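Local coordinates for protein N-acetylneuraminic acid (Sialic acid) synthetase (Leptospira borgpetersenii serovar Hardjo-bovis, PDB 6NCS) that probably makes sialic acid or its 9-phosphate, as a manganese-binding member of the NeuB synthase family, at residues A[48-53]-A[250-255]. Numbering follows the deposited sequence.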
# COMPACT_ATOMS: atom_id res chain seq x y z
N ASP A 48 17.37 17.90 -18.50
CA ASP A 48 17.08 17.20 -19.75
C ASP A 48 16.70 15.75 -19.50
O ASP A 48 15.70 15.25 -20.02
CB ASP A 48 18.28 17.25 -20.69
CG ASP A 48 18.65 18.65 -21.13
OD1 ASP A 48 17.87 19.60 -20.92
OD2 ASP A 48 19.75 18.80 -21.70
N GLU A 49 17.51 15.04 -18.70
CA GLU A 49 17.29 13.61 -18.56
C GLU A 49 16.13 13.30 -17.61
O GLU A 49 15.48 12.25 -17.76
CB GLU A 49 18.59 12.94 -18.11
CG GLU A 49 19.68 13.17 -19.15
CD GLU A 49 20.87 12.24 -19.02
OE1 GLU A 49 20.73 11.14 -18.45
OE2 GLU A 49 21.96 12.60 -19.53
N ALA A 50 15.83 14.20 -16.67
CA ALA A 50 14.63 14.05 -15.84
C ALA A 50 13.37 14.25 -16.66
O ALA A 50 12.36 13.58 -16.44
CB ALA A 50 14.66 15.03 -14.67
N ALA A 51 13.41 15.19 -17.61
CA ALA A 51 12.26 15.38 -18.48
C ALA A 51 12.08 14.18 -19.39
O ALA A 51 10.95 13.72 -19.61
CB ALA A 51 12.42 16.67 -19.29
N ASP A 52 13.19 13.62 -19.88
CA ASP A 52 13.10 12.42 -20.72
C ASP A 52 12.54 11.23 -19.95
O ASP A 52 11.87 10.38 -20.54
CB ASP A 52 14.48 12.10 -21.29
CG ASP A 52 14.49 10.83 -22.11
OD1 ASP A 52 13.93 10.85 -23.23
OD2 ASP A 52 15.05 9.82 -21.64
N ALA A 53 12.80 11.15 -18.64
CA ALA A 53 12.27 10.09 -17.79
C ALA A 53 10.80 10.29 -17.44
O ALA A 53 10.18 9.36 -16.89
CB ALA A 53 13.08 9.99 -16.49
N LYS A 250 17.44 6.04 -15.77
CA LYS A 250 16.65 4.86 -16.10
C LYS A 250 15.85 4.37 -14.90
O LYS A 250 14.73 3.87 -15.07
CB LYS A 250 17.56 3.76 -16.65
N GLU A 251 16.39 4.52 -13.69
CA GLU A 251 15.65 4.13 -12.50
C GLU A 251 14.52 5.12 -12.21
O GLU A 251 13.42 4.72 -11.79
CB GLU A 251 16.61 4.00 -11.32
CG GLU A 251 17.76 3.03 -11.63
CD GLU A 251 18.96 3.20 -10.71
OE1 GLU A 251 19.11 4.28 -10.10
OE2 GLU A 251 19.76 2.24 -10.61
N LEU A 252 14.76 6.42 -12.42
CA LEU A 252 13.69 7.40 -12.32
C LEU A 252 12.56 7.09 -13.30
O LEU A 252 11.38 7.21 -12.97
CB LEU A 252 14.24 8.81 -12.56
CG LEU A 252 13.28 10.00 -12.46
CD1 LEU A 252 12.63 10.10 -11.09
CD2 LEU A 252 14.01 11.30 -12.81
N ALA A 253 12.92 6.72 -14.54
CA ALA A 253 11.90 6.39 -15.53
C ALA A 253 11.10 5.17 -15.09
O ALA A 253 9.88 5.11 -15.29
CB ALA A 253 12.54 6.15 -16.89
N LYS A 254 11.77 4.18 -14.50
CA LYS A 254 11.05 3.02 -13.98
C LYS A 254 10.16 3.40 -12.80
O LYS A 254 9.06 2.86 -12.66
CB LYS A 254 12.06 1.94 -13.57
CG LYS A 254 11.46 0.64 -13.12
CD LYS A 254 10.74 -0.03 -14.29
CE LYS A 254 11.09 -1.51 -14.38
NZ LYS A 254 10.50 -2.10 -15.61
N LEU A 255 10.62 4.32 -11.94
CA LEU A 255 9.77 4.81 -10.86
C LEU A 255 8.49 5.41 -11.42
O LEU A 255 7.40 5.16 -10.90
CB LEU A 255 10.52 5.85 -10.02
CG LEU A 255 9.77 6.55 -8.89
CD1 LEU A 255 9.27 5.56 -7.81
CD2 LEU A 255 10.67 7.61 -8.26
O HOH W 1 9.08 7.13 -17.48
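Ala-53, at the C-terminal side of helix 40-52, meets Ala-253 in the first turns of helix 249-266, a worked example of how alanines let two helices come very close. The two CA atoms are 4.4 Å apart, a spacing possible because each residue brings no more than a methyl group. The CB of Ala-53 points at the partner helix and lies 3.9 Å from the CB of Ala-253, while also resting 3.8 Å from the backbone N of Ala-253.

Leu-252 closes the buried side. Its CG is turned anti to the backbone N (chi1 -179°), which carries the branch across to the neighbouring helix; there CD2 touches the CB of Ala-53 at 4.0 Å and reaches the CA of Ala-50 at 4.1 Å. One leucine methyl thus bridges Ala-50 and Ala-53, three residues apart, and Ala-50 is covered further by Ile-101 and Tyr-232.

The other side is looser. No direct hydrogen bond joins the segments; instead a water donates to both carbonyls, 2.6 Å from Ala-53 O and 3.1 Å from Ala-253 O, so the last carbonyl of 48-53 is linked to the second helix through this one water. Farther out, Asp-48 forms a salt bridge with Arg-95, and Glu-251 one with Arg-236.

Strands 27-33 and 227-231 are neighbours in the parallel sheet, and the helices that follow them, 40-52 and 249-266, pack here as adjacent outer helices: the first-to-last closure characteristic of the TIM barrel of the NeuB family.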